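Local coordinates for protein beta-N-acetylhexosaminidase (Bacteroides fragilis, PDB 4PYS) that probably removes terminal N-acetylhexosamine residues from glycans or glycoconjugates as a glycoside hydrolase family 20 enzyme, at residues A[182-187]-A[231-236]; A[224-229]-A[272-277]; A[240-245]-A[258-263]; A[265-270]-A[321-326]. All blocks are in the same frame, centred on the assembly; numbering follows the deposited sequence.

Overall arrangement
Followed from the N terminus, contact 1 closes first, bringing helix 231-236 back onto the short helix 183-186 after the chain has passed through strand 219-223. Contact 2 starts at 224, before that closure, and ends at 277, so contacts 1 and 2 cross. Contact 3 (240-245 with 258-263) pinches a small loop nested inside contact 2 and brings two cysteines to the zinc ion. Contact 4 leaves from 265, before contact 2 closes, and crosses it; its other end lies on helix 316-333, beyond strand 285-287. Contacts 1, 3 and 4 follow one another in series. Together they tie the excursion after strand 219-223 to helix 183-186 and to helix 264-280, which in turn packs on helix 316-333.

Contact 1 of 4, residues A[182-187]-A[231-236]; sequences PFLTRI and EAALNA
Ala-236 and Phe-183 form the tight part of this contact. The CB of Ala-236 sits 3.2 Å from Phe-183 O and 3.7 Å from Phe-183 CB, which places the methyl against the backbone of the short helix 183-186, in keeping with the 4.9 Å between the CA atoms of Phe-183 and Ala-236. The same methyl also lies near the backbone N of Leu-184. Next to it along the interface, Leu-184 lays its CD2 branch 3.7 Å from Ala-233 CB. Its CB does not start out directly at the partner helix; CG, anti to the carbonyl carbon (chi1 -75°), carries the branched end nearer. This buried corner is continued by Trp-174, which touches both Leu-184 and Ala-233.

The other side is looser. Ile-187 offers CG2 to the backbone of Asn-235, at 3.9 Å from Asn-235 O, while the ring of Phe-183 swings away from helix 231-236 into an exposed position, meeting Ala-236 O only obliquely. Asn-235 turns its amide back on its own helix: ND2 reaches Glu-231 O at 3.2 Å in a nearly straight bond of 170°, and it also bonds to Val-247 O. Asn-235 N uses Glu-231 O as well, from the face of the carbonyl opposite to ND2.

No hydrogen bond joins the two segments. The evidence therefore points to an apolar attachment whose closeness depends on small alanine methyls, with the one polar side chain at its margin engaged within helix 231-236 and with the following loop rather than across the interface.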
loop_
_atom_site.group_PDB
_atom_site.type_symbol
_atom_site.label_atom_id
_atom_site.label_comp_id
_atom_site.label_asym_id
_atom_site.label_seq_id
_atom_site.Cartn_x
_atom_site.Cartn_y
_atom_site.Cartn_z
ATOM N N PRO A 182 26.961 2.692 2.892
ATOM C CA PRO A 182 26.622 2.218 4.239
ATOM C C PRO A 182 26.142 3.324 5.172
ATOM O O PRO A 182 25.321 3.042 6.043
ATOM C CB PRO A 182 27.943 1.636 4.749
ATOM C CG PRO A 182 28.693 1.262 3.520
ATOM C CD PRO A 182 28.337 2.320 2.514
ATOM N N PHE A 183 26.621 4.548 4.992
ATOM C CA PHE A 183 26.265 5.637 5.895
ATOM C C PHE A 183 24.790 6.033 5.805
ATOM O O PHE A 183 24.264 6.652 6.728
ATOM C CB PHE A 183 27.139 6.866 5.653
ATOM C CG PHE A 183 28.584 6.681 6.068
ATOM C CD1 PHE A 183 28.953 5.645 6.917
ATOM C CD2 PHE A 183 29.561 7.542 5.605
ATOM C CE1 PHE A 183 30.279 5.468 7.303
ATOM C CE2 PHE A 183 30.899 7.378 5.986
ATOM C CZ PHE A 183 31.252 6.338 6.834
ATOM N N LEU A 184 24.132 5.701 4.697
ATOM C CA LEU A 184 22.724 6.072 4.541
ATOM C C LEU A 184 21.905 5.513 5.702
ATOM O O LEU A 184 21.034 6.196 6.223
ATOM C CB LEU A 184 22.152 5.625 3.189
ATOM C CG LEU A 184 22.574 6.426 1.953
ATOM C CD1 LEU A 184 22.042 5.766 0.695
ATOM C CD2 LEU A 184 22.111 7.869 2.047
ATOM N N THR A 185 22.207 4.286 6.123
ATOM C CA THR A 185 21.520 3.699 7.277
ATOM C C THR A 185 22.304 3.871 8.573
ATOM O O THR A 185 21.725 4.196 9.606
ATOM C CB THR A 185 21.199 2.209 7.080
ATOM O OG1 THR A 185 22.338 1.535 6.522
ATOM C CG2 THR A 185 19.994 2.038 6.160
ATOM N N ARG A 186 23.620 3.667 8.522
ATOM C CA ARG A 186 24.423 3.728 9.735
ATOM C C ARG A 186 24.351 5.097 10.406
ATOM O O ARG A 186 24.434 5.205 11.631
ATOM C CB ARG A 186 25.879 3.329 9.450
ATOM C CG ARG A 186 26.047 1.836 9.214
ATOM C CD ARG A 186 27.362 1.499 8.518
ATOM N NE ARG A 186 28.528 1.899 9.295
ATOM C CZ ARG A 186 29.750 1.415 9.096
ATOM N NH1 ARG A 186 30.757 1.828 9.847
ATOM N NH2 ARG A 186 29.962 0.506 8.153
ATOM N N ILE A 187 24.192 6.139 9.601
ATOM C CA ILE A 187 24.009 7.483 10.128
ATOM C C ILE A 187 22.552 7.905 9.970
ATOM O O ILE A 187 21.913 8.363 10.920
ATOM C CB ILE A 187 24.901 8.491 9.390
ATOM C CG1 ILE A 187 26.377 8.157 9.622
ATOM C CG2 ILE A 187 24.585 9.923 9.827
ATOM C CD1 ILE A 187 27.310 9.255 9.196
ATOM N N GLU A 231 17.392 15.160 4.127
ATOM C CA GLU A 231 18.190 15.574 5.284
ATOM C C GLU A 231 19.006 14.442 5.927
ATOM O O GLU A 231 20.194 14.610 6.217
ATOM C CB GLU A 231 17.312 16.269 6.336
ATOM C CG GLU A 231 16.796 17.656 5.935
ATOM C CD GLU A 231 15.404 17.627 5.315
ATOM O OE1 GLU A 231 14.968 16.552 4.857
ATOM O OE2 GLU A 231 14.744 18.688 5.289
ATOM N N ALA A 232 18.369 13.294 6.140
ATOM C CA ALA A 232 19.042 12.142 6.738
ATOM C C ALA A 232 20.143 11.615 5.819
ATOM O O ALA A 232 21.216 11.225 6.277
ATOM C CB ALA A 232 18.036 11.041 7.042
ATOM N N ALA A 233 19.854 11.586 4.522
ATOM C CA ALA A 233 20.832 11.157 3.528
ATOM C C ALA A 233 21.991 12.137 3.461
ATOM O O ALA A 233 23.143 11.740 3.264
ATOM C CB ALA A 233 20.179 11.023 2.162
ATOM N N LEU A 234 21.686 13.423 3.617
ATOM C CA LEU A 234 22.713 14.460 3.572
ATOM C C LEU A 234 23.616 14.413 4.798
ATOM O O LEU A 234 24.777 14.821 4.738
ATOM C CB LEU A 234 22.087 15.846 3.415
ATOM C CG LEU A 234 21.523 16.140 2.024
ATOM C CD1 LEU A 234 20.869 17.505 1.973
ATOM C CD2 LEU A 234 22.623 16.044 0.979
ATOM N N ASN A 235 23.078 13.918 5.908
ATOM C CA ASN A 235 23.883 13.686 7.106
ATOM C C ASN A 235 24.894 12.583 6.853
ATOM O O ASN A 235 26.023 12.623 7.339
ATOM C CB ASN A 235 22.991 13.297 8.281
ATOM C CG ASN A 235 22.770 14.435 9.232
ATOM O OD1 ASN A 235 23.417 14.523 10.276
ATOM N ND2 ASN A 235 21.864 15.332 8.870
ATOM N N ALA A 236 24.464 11.590 6.085
ATOM C CA ALA A 236 25.323 10.491 5.697
ATOM C C ALA A 236 26.390 10.969 4.712
ATOM O O ALA A 236 27.576 10.687 4.889
ATOM C CB ALA A 236 24.488 9.377 5.088
#

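Contact 2 of 4, residues A[224-229]-A[272-277]; sequences IDMPGH and NVLDEV
A chi1 of -46° sets CG1 of Ile-224 anti to its carbonyl carbon, and a chi2 of -63° then bends CD1 so that this arm runs along Val-277. CD1 comes to 3.8 Å and CG1 to 3.9 Å from Val-277 CG2, the branch that stands beside the backbone N of the valine; the two side chains slide past each other in opposite directions. The second arm of Ile-224, CG2, takes a different partner, Val-273 CG1 at 4.3 Å, one helical turn earlier. Ile-224 thus spreads over the face of helix 264-280 with separate branches.

Met-226, present as selenomethionine, follows another route. Its chain is extended about chi2 and folds back at chi3 (74°), bringing the terminal CE to 4.3 Å from Leu-274 CD2. Leu-274 CB starts out obliquely to the loop, but the end of the leucine comes nearer and also approaches Ile-224 CG1, likewise at 4.3 Å. All five touching residues are buried, and no polar bond crosses; most of the separations are those of ordinary, not compressed, apolar contact.

The loop 224-229 leaves the end of strand 219-223, and Ile-224 is held by backbone hydrogen bonding to His-287 of strand 285-287. Helix 264-280 is the long helix on the path between these strands, consistent with a beta-alpha-beta unit of a (beta/alpha)8 barrel enlarged by helix 231-236 and the zinc loop. Helix 316-333 covers Met-226 through Phe-323 and Met-327, while Trp-174 of strand 173-174 packs on both Ile-224 and Val-273.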
loop_
_atom_site.group_PDB
_atom_site.type_symbol
_atom_site.label_atom_id
_atom_site.label_comp_id
_atom_site.label_asym_id
_atom_site.label_seq_id
_atom_site.Cartn_x
_atom_site.Cartn_y
_atom_site.Cartn_z
ATOM N N ILE A 224 11.635 5.826 -2.557
ATOM C CA ILE A 224 12.900 6.483 -2.264
ATOM C C ILE A 224 12.704 7.938 -2.650
ATOM O O ILE A 224 12.649 8.266 -3.837
ATOM C CB ILE A 224 14.041 5.900 -3.101
ATOM C CG1 ILE A 224 13.994 4.368 -3.085
ATOM C CG2 ILE A 224 15.395 6.420 -2.593
ATOM C CD1 ILE A 224 14.197 3.766 -1.696
ATOM N N ASP A 225 12.595 8.809 -1.653
ATOM C CA ASP A 225 12.286 10.212 -1.902
ATOM C C ASP A 225 13.459 11.012 -2.431
ATOM O O ASP A 225 14.552 10.994 -1.869
ATOM C CB ASP A 225 11.730 10.871 -0.645
ATOM C CG ASP A 225 10.244 10.806 -0.602
ATOM O OD1 ASP A 225 9.708 10.184 -1.534
ATOM O OD2 ASP A 225 9.617 11.355 0.326
HETATM N N MSE A 226 13.207 11.721 -3.522
HETATM C CA MSE A 226 14.197 12.589 -4.125
HETATM C C MSE A 226 13.410 13.619 -4.932
HETATM O O MSE A 226 12.334 13.305 -5.453
HETATM C CB MSE A 226 15.145 11.774 -5.008
HETATM C CG MSE A 226 14.438 10.874 -6.010
HETATM SE SE MSE A 226 15.685 9.718 -6.969
HETATM C CE MSE A 226 16.075 8.463 -5.521
ATOM N N PRO A 227 13.920 14.859 -5.017
ATOM C CA PRO A 227 15.189 15.315 -4.433
ATOM C C PRO A 227 15.027 15.789 -2.993
ATOM O O PRO A 227 16.030 16.006 -2.309
ATOM C CB PRO A 227 15.563 16.497 -5.326
ATOM C CG PRO A 227 14.239 17.084 -5.712
ATOM C CD PRO A 227 13.268 15.921 -5.806
ATOM N N GLY A 228 13.785 15.941 -2.541
ATOM C CA GLY A 228 13.512 16.417 -1.195
ATOM C C GLY A 228 13.514 15.280 -0.191
ATOM O O GLY A 228 13.811 14.140 -0.553
ATOM N N HIS A 229 13.187 15.588 1.064
ATOM C CA HIS A 229 13.239 14.603 2.148
ATOM C C HIS A 229 14.604 13.915 2.217
ATOM O O HIS A 229 14.697 12.700 2.389
ATOM C CB HIS A 229 12.119 13.576 1.987
ATOM C CG HIS A 229 10.757 14.189 1.916
ATOM N ND1 HIS A 229 9.947 14.332 3.023
ATOM C CD2 HIS A 229 10.073 14.721 0.877
ATOM C CE1 HIS A 229 8.818 14.919 2.666
ATOM N NE2 HIS A 229 8.869 15.165 1.369
ATOM N N ASN A 272 22.850 4.774 -8.547
ATOM C CA ASN A 272 23.437 3.642 -7.830
ATOM C C ASN A 272 22.496 3.117 -6.746
ATOM O O ASN A 272 22.376 1.903 -6.547
ATOM C CB ASN A 272 24.797 4.022 -7.237
ATOM C CG ASN A 272 25.858 4.255 -8.309
ATOM O OD1 ASN A 272 25.732 3.776 -9.436
ATOM N ND2 ASN A 272 26.907 4.997 -7.961
ATOM N N VAL A 273 21.824 4.032 -6.051
ATOM C CA VAL A 273 20.843 3.638 -5.040
ATOM C C VAL A 273 19.688 2.874 -5.690
ATOM O O VAL A 273 19.271 1.827 -5.203
ATOM C CB VAL A 273 20.288 4.851 -4.262
ATOM C CG1 VAL A 273 19.093 4.438 -3.402
ATOM C CG2 VAL A 273 21.367 5.468 -3.397
ATOM N N LEU A 274 19.180 3.391 -6.801
ATOM C CA LEU A 274 18.065 2.732 -7.476
ATOM C C LEU A 274 18.467 1.371 -8.052
ATOM O O LEU A 274 17.629 0.469 -8.167
ATOM C CB LEU A 274 17.480 3.631 -8.567
ATOM C CG LEU A 274 16.715 4.858 -8.072
ATOM C CD1 LEU A 274 16.077 5.554 -9.228
ATOM C CD2 LEU A 274 15.642 4.462 -7.083
ATOM N N ASP A 275 19.739 1.226 -8.412
ATOM C CA ASP A 275 20.259 -0.067 -8.849
ATOM C C ASP A 275 20.000 -1.112 -7.760
ATOM O O ASP A 275 19.478 -2.191 -8.039
ATOM C CB ASP A 275 21.757 0.007 -9.173
ATOM C CG ASP A 275 22.037 0.589 -10.554
ATOM O OD1 ASP A 275 21.073 0.850 -11.301
ATOM O OD2 ASP A 275 23.224 0.777 -10.901
ATOM N N GLU A 276 20.335 -0.777 -6.515
ATOM C CA GLU A 276 20.146 -1.718 -5.415
ATOM C C GLU A 276 18.678 -1.899 -5.067
ATOM O O GLU A 276 18.226 -3.021 -4.820
ATOM C CB GLU A 276 20.967 -1.310 -4.189
ATOM C CG GLU A 276 22.449 -1.641 -4.372
ATOM C CD GLU A 276 23.261 -1.551 -3.093
ATOM O OE1 GLU A 276 22.754 -1.935 -2.018
ATOM O OE2 GLU A 276 24.421 -1.102 -3.171
ATOM N N VAL A 277 17.936 -0.796 -5.062
ATOM C CA VAL A 277 16.495 -0.861 -4.833
ATOM C C VAL A 277 15.814 -1.792 -5.839
ATOM O O VAL A 277 14.942 -2.582 -5.476
ATOM C CB VAL A 277 15.859 0.536 -4.854
ATOM C CG1 VAL A 277 14.337 0.439 -4.798
ATOM C CG2 VAL A 277 16.348 1.343 -3.668
#

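Contact 3 of 4, residues A[240-245]-A[258-263]; sequences LGCFNV and IFCAGK
Cys-242 and Cys-260 both bind the zinc ion, and metal coordination is the first kind of interaction here. Their SG atoms lie 4.0 Å apart, too far for a disulfide and consistent with two thiolates sharing one metal. SG of Cys-260, anti to its backbone N (chi1 179°), is about 2 Å from the zinc ion.

Hydrogen bonds form the second group. Cys-260 N gives a straight bond to Leu-240 O, 3.1 Å long with an angle of 173° and lying in the carbonyl plane, so the backbone is fixed next to a zinc ligand. Thr-266 OG1 also bonds to that carbonyl oxygen. Lys-263 reaches over Gly-241 O and bends at its last torsion to bring NZ above the carbonyl plane of Cys-242. The distance from Lys-263 NZ to Cys-242 O is 2.5 Å, short enough that its exact length is doubtful. The ammonium also makes a salt bridge with Asp-303, so the lysine joins the cysteine loop to helix 302-310.

Apolar contact is the third. Leu-240 and Phe-259 lie side by side and point the same way, with Leu-240 CD1 3.8 Å from Phe-259 CE1; Phe-259 continues on to Ala-233, and Leu-240 to Phe-269.

Cys-301 and Cys-304 complete the coordination. A CxxC pair combined with two more widely spaced cysteines is characteristic of a four-cysteine zinc site, a kind that is usually structural, and here it joins two parts of the loop before helix 264-280 to the start of helix 302-310.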
loop_
_atom_site.group_PDB
_atom_site.type_symbol
_atom_site.label_atom_id
_atom_site.label_comp_id
_atom_site.label_asym_id
_atom_site.label_seq_id
_atom_site.Cartn_x
_atom_site.Cartn_y
_atom_site.Cartn_z
ATOM N N LEU A 240 26.450 15.161 -1.311
ATOM C CA LEU A 240 25.265 15.009 -2.145
ATOM C C LEU A 240 24.505 16.321 -2.228
ATOM O O LEU A 240 23.689 16.525 -3.131
ATOM C CB LEU A 240 24.338 13.950 -1.565
ATOM C CG LEU A 240 24.841 12.520 -1.653
ATOM C CD1 LEU A 240 23.774 11.579 -1.140
ATOM C CD2 LEU A 240 25.213 12.211 -3.091
ATOM N N GLY A 241 24.751 17.188 -1.255
ATOM C CA GLY A 241 24.193 18.523 -1.270
ATOM C C GLY A 241 25.046 19.399 -2.161
ATOM O O GLY A 241 26.038 18.940 -2.728
ATOM N N CYS A 242 24.662 20.664 -2.280
ATOM C CA CYS A 242 25.371 21.606 -3.141
ATOM C C CYS A 242 26.817 21.812 -2.697
ATOM O O CYS A 242 27.687 22.142 -3.507
ATOM C CB CYS A 242 24.626 22.939 -3.174
ATOM S SG CYS A 242 22.841 22.762 -3.450
ATOM N N PHE A 243 27.067 21.619 -1.404
ATOM C CA PHE A 243 28.411 21.743 -0.849
ATOM C C PHE A 243 28.639 20.712 0.255
ATOM O O PHE A 243 27.688 20.234 0.876
ATOM C CB PHE A 243 28.636 23.151 -0.289
ATOM C CG PHE A 243 28.004 24.239 -1.109
ATOM C CD1 PHE A 243 28.682 24.802 -2.180
ATOM C CD2 PHE A 243 26.728 24.693 -0.814
ATOM C CE1 PHE A 243 28.099 25.799 -2.939
ATOM C CE2 PHE A 243 26.141 25.690 -1.567
ATOM C CZ PHE A 243 26.828 26.243 -2.633
ATOM N N ASN A 244 29.903 20.376 0.495
ATOM C CA ASN A 244 30.273 19.499 1.602
ATOM C C ASN A 244 30.031 20.196 2.944
ATOM O O ASN A 244 30.976 20.524 3.664
ATOM C CB ASN A 244 31.740 19.068 1.471
ATOM C CG ASN A 244 32.132 17.988 2.468
ATOM O OD1 ASN A 244 31.283 17.256 2.978
ATOM N ND2 ASN A 244 33.429 17.881 2.744
ATOM N N VAL A 245 28.758 20.427 3.263
ATOM C CA VAL A 245 28.374 21.114 4.494
ATOM C C VAL A 245 27.475 20.235 5.360
ATOM O O VAL A 245 26.844 19.299 4.866
ATOM C CB VAL A 245 27.631 22.439 4.203
ATOM C CG1 VAL A 245 28.511 23.387 3.405
ATOM C CG2 VAL A 245 26.325 22.168 3.468
ATOM N N ILE A 258 18.184 19.727 0.135
ATOM C CA ILE A 258 17.759 18.622 -0.713
ATOM C C ILE A 258 18.934 18.139 -1.562
ATOM O O ILE A 258 19.998 18.765 -1.570
ATOM C CB ILE A 258 16.588 19.046 -1.627
ATOM C CG1 ILE A 258 17.045 20.082 -2.656
ATOM C CG2 ILE A 258 15.426 19.598 -0.795
ATOM C CD1 ILE A 258 15.898 20.789 -3.349
ATOM N N PHE A 259 18.750 17.020 -2.257
ATOM C CA PHE A 259 19.776 16.531 -3.173
ATOM C C PHE A 259 20.021 17.572 -4.263
ATOM O O PHE A 259 19.076 18.139 -4.809
ATOM C CB PHE A 259 19.356 15.205 -3.814
ATOM C CG PHE A 259 19.203 14.071 -2.837
ATOM C CD1 PHE A 259 20.275 13.665 -2.049
ATOM C CD2 PHE A 259 17.993 13.394 -2.729
ATOM C CE1 PHE A 259 20.137 12.613 -1.153
ATOM C CE2 PHE A 259 17.842 12.341 -1.840
ATOM C CZ PHE A 259 18.917 11.947 -1.047
ATOM N N CYS A 260 21.286 17.828 -4.568
ATOM C CA CYS A 260 21.630 18.799 -5.597
ATOM C C CYS A 260 21.478 18.196 -6.997
ATOM O O CYS A 260 22.257 17.332 -7.392
ATOM C CB CYS A 260 23.063 19.286 -5.385
ATOM S SG CYS A 260 23.629 20.479 -6.604
ATOM N N ALA A 261 20.482 18.655 -7.751
ATOM C CA ALA A 261 20.282 18.167 -9.116
ATOM C C ALA A 261 21.401 18.633 -10.049
ATOM O O ALA A 261 21.582 18.089 -11.138
ATOM C CB ALA A 261 18.930 18.613 -9.647
ATOM N N GLY A 262 22.150 19.641 -9.615
ATOM C CA GLY A 262 23.207 20.212 -10.428
ATOM C C GLY A 262 24.462 19.365 -10.527
ATOM O O GLY A 262 25.247 19.510 -11.470
ATOM N N LYS A 263 24.661 18.480 -9.556
ATOM C CA LYS A 263 25.861 17.650 -9.533
ATOM C C LYS A 263 25.612 16.300 -10.189
ATOM O O LYS A 263 24.724 15.562 -9.771
ATOM C CB LYS A 263 26.343 17.444 -8.097
ATOM C CG LYS A 263 26.881 18.698 -7.441
ATOM C CD LYS A 263 26.996 18.512 -5.938
ATOM C CE LYS A 263 27.820 19.621 -5.326
ATOM N NZ LYS A 263 27.304 20.957 -5.730
#

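Contact 4 of 4, residues A[265-270]-A[321-326]; sequences STLIFL and LWFSAR
Trp-322 and Arg-326, which both touch Leu-267 CD2, lie on a regular helical turn. The shortest backbone hydrogen bond there, from Ala-325 N to Leu-321 O, is 2.7 Å long. No polar bond crosses to helix 264-280; aliphatic branches meet the edge of the Phe-323 ring, approach Trp-322 obliquely and touch the aliphatic part of Arg-326. Leu-267 is central. Its CD1 lies 3.8 Å from Phe-323 CD1, and its CD2 stands 3.8 Å from Trp-322 CH2 and 4.0 Å from Arg-326 CB, so that its two branches part to serve different residues.

Phe-323 is oriented by a chi1 of 171°, which sends its ring from the helix toward the leucines. There the ring is met at its edge, in its plane: Leu-270 CD1 approaches CZ of Phe-323 to 3.5 Å, and Leu-267 CD1 comes at CD1 and CE1. Leu-270 and Phe-323 cross at about a right angle, whereas Leu-267 and Phe-323 slide past one another. On the tryptophan side, Arg-326 CG is laid 3.7 Å above the centre of the Trp-322 ring, while Tyr-350 meets the indole edge-to-face.

The segment axes approach to 11.6 Å and diverge by 39°, a wide spacing that the large side chains fill. Strand 285-287 and helix 302-310 come between them in the chain, and both helices belong to the outer layer of the barrel. With no bond to fix direction, the chemistry implies that the helices are held by shape: the forked end of Leu-267, with Leu-270 CD1, against the edge of Phe-323, and the arginine contributing its aliphatic stem.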
loop_
_atom_site.group_PDB
_atom_site.type_symbol
_atom_site.label_atom_id
_atom_site.label_comp_id
_atom_site.label_asym_id
_atom_site.label_seq_id
_atom_site.Cartn_x
_atom_site.Cartn_y
_atom_site.Cartn_z
ATOM N N SER A 265 27.476 13.847 -9.909
ATOM C CA SER A 265 27.765 12.896 -8.840
ATOM C C SER A 265 26.515 12.576 -8.022
ATOM O O SER A 265 26.343 11.451 -7.549
ATOM C CB SER A 265 28.901 13.409 -7.940
ATOM O OG SER A 265 28.627 14.701 -7.421
ATOM N N THR A 266 25.630 13.557 -7.868
ATOM C CA THR A 266 24.377 13.320 -7.157
ATOM C C THR A 266 23.464 12.396 -7.960
ATOM O O THR A 266 22.932 11.426 -7.426
ATOM C CB THR A 266 23.642 14.627 -6.819
ATOM O OG1 THR A 266 24.421 15.387 -5.885
ATOM C CG2 THR A 266 22.289 14.327 -6.195
ATOM N N LEU A 267 23.293 12.689 -9.244
ATOM C CA LEU A 267 22.492 11.824 -10.108
ATOM C C LEU A 267 23.060 10.408 -10.147
ATOM O O LEU A 267 22.325 9.434 -9.995
ATOM C CB LEU A 267 22.384 12.399 -11.524
ATOM C CG LEU A 267 21.115 13.219 -11.772
ATOM C CD1 LEU A 267 21.144 14.520 -10.980
ATOM C CD2 LEU A 267 20.903 13.489 -13.255
ATOM N N ILE A 268 24.374 10.308 -10.338
ATOM C CA ILE A 268 25.054 9.018 -10.318
ATOM C C ILE A 268 24.850 8.285 -8.986
ATOM O O ILE A 268 24.585 7.081 -8.970
ATOM C CB ILE A 268 26.557 9.181 -10.655
ATOM C CG1 ILE A 268 26.724 9.551 -12.133
ATOM C CG2 ILE A 268 27.327 7.911 -10.342
ATOM C CD1 ILE A 268 28.014 10.273 -12.448
ATOM N N PHE A 269 24.950 9.016 -7.880
ATOM C CA PHE A 269 24.684 8.456 -6.559
ATOM C C PHE A 269 23.278 7.871 -6.498
ATOM O O PHE A 269 23.078 6.734 -6.064
ATOM C CB PHE A 269 24.828 9.546 -5.489
ATOM C CG PHE A 269 24.640 9.052 -4.067
ATOM C CD1 PHE A 269 23.370 8.879 -3.532
ATOM C CD2 PHE A 269 25.742 8.802 -3.255
ATOM C CE1 PHE A 269 23.199 8.437 -2.226
ATOM C CE2 PHE A 269 25.579 8.368 -1.944
ATOM C CZ PHE A 269 24.311 8.181 -1.431
ATOM N N LEU A 270 22.301 8.658 -6.924
ATOM C CA LEU A 270 20.910 8.242 -6.805
ATOM C C LEU A 270 20.601 7.074 -7.747
ATOM O O LEU A 270 19.819 6.181 -7.408
ATOM C CB LEU A 270 19.980 9.435 -7.025
ATOM C CG LEU A 270 20.074 10.473 -5.900
ATOM C CD1 LEU A 270 19.304 11.729 -6.229
ATOM C CD2 LEU A 270 19.580 9.888 -4.589
ATOM N N LEU A 321 11.551 18.800 -12.533
ATOM C CA LEU A 321 10.988 17.977 -13.601
ATOM C C LEU A 321 12.085 17.271 -14.399
ATOM O O LEU A 321 11.994 16.069 -14.665
ATOM C CB LEU A 321 10.133 18.829 -14.539
ATOM C CG LEU A 321 8.779 19.263 -13.989
ATOM C CD1 LEU A 321 8.029 20.152 -14.967
ATOM C CD2 LEU A 321 7.988 18.031 -13.709
ATOM N N TRP A 322 13.109 18.024 -14.786
ATOM C CA TRP A 322 14.252 17.461 -15.502
ATOM C C TRP A 322 14.890 16.344 -14.686
ATOM O O TRP A 322 15.156 15.259 -15.200
ATOM C CB TRP A 322 15.295 18.538 -15.801
ATOM C CG TRP A 322 16.542 17.994 -16.453
ATOM C CD1 TRP A 322 16.738 17.758 -17.785
ATOM C CD2 TRP A 322 17.763 17.625 -15.798
ATOM N NE1 TRP A 322 18.007 17.265 -17.997
ATOM C CE2 TRP A 322 18.654 17.173 -16.793
ATOM C CE3 TRP A 322 18.188 17.631 -14.465
ATOM C CZ2 TRP A 322 19.944 16.731 -16.495
ATOM C CZ3 TRP A 322 19.470 17.192 -14.173
ATOM C CH2 TRP A 322 20.330 16.748 -15.182
ATOM N N PHE A 323 15.124 16.623 -13.408
ATOM C CA PHE A 323 15.669 15.636 -12.492
ATOM C C PHE A 323 14.768 14.401 -12.390
ATOM O O PHE A 323 15.238 13.265 -12.475
ATOM C CB PHE A 323 15.867 16.254 -11.110
ATOM C CG PHE A 323 16.225 15.254 -10.056
ATOM C CD1 PHE A 323 17.543 14.860 -9.882
ATOM C CD2 PHE A 323 15.239 14.693 -9.248
ATOM C CE1 PHE A 323 17.876 13.927 -8.921
ATOM C CE2 PHE A 323 15.566 13.760 -8.285
ATOM C CZ PHE A 323 16.888 13.377 -8.120
ATOM N N SER A 324 13.474 14.627 -12.193
ATOM C CA SER A 324 12.519 13.533 -12.107
ATOM C C SER A 324 12.519 12.741 -13.406
ATOM O O SER A 324 12.417 11.518 -13.403
ATOM C CB SER A 324 11.116 14.071 -11.822
ATOM O OG SER A 324 11.064 14.682 -10.550
ATOM N N ALA A 325 12.647 13.449 -14.518
ATOM C CA ALA A 325 12.690 12.808 -15.825
ATOM C C ALA A 325 13.907 11.889 -15.968
ATOM O O ALA A 325 13.791 10.779 -16.488
ATOM C CB ALA A 325 12.687 13.859 -16.925
ATOM N N ARG A 326 15.069 12.352 -15.514
ATOM C CA ARG A 326 16.289 11.550 -15.599
ATOM C C ARG A 326 16.173 10.260 -14.786
ATOM O O ARG A 326 16.612 9.196 -15.229
ATOM C CB ARG A 326 17.510 12.346 -15.130
ATOM C CG ARG A 326 17.840 13.587 -15.953
ATOM C CD ARG A 326 17.967 13.288 -17.444
ATOM N NE ARG A 326 16.880 13.921 -18.187
ATOM C CZ ARG A 326 16.157 13.316 -19.124
ATOM N NH1 ARG A 326 16.414 12.057 -19.455
ATOM N NH2 ARG A 326 15.181 13.969 -19.738
#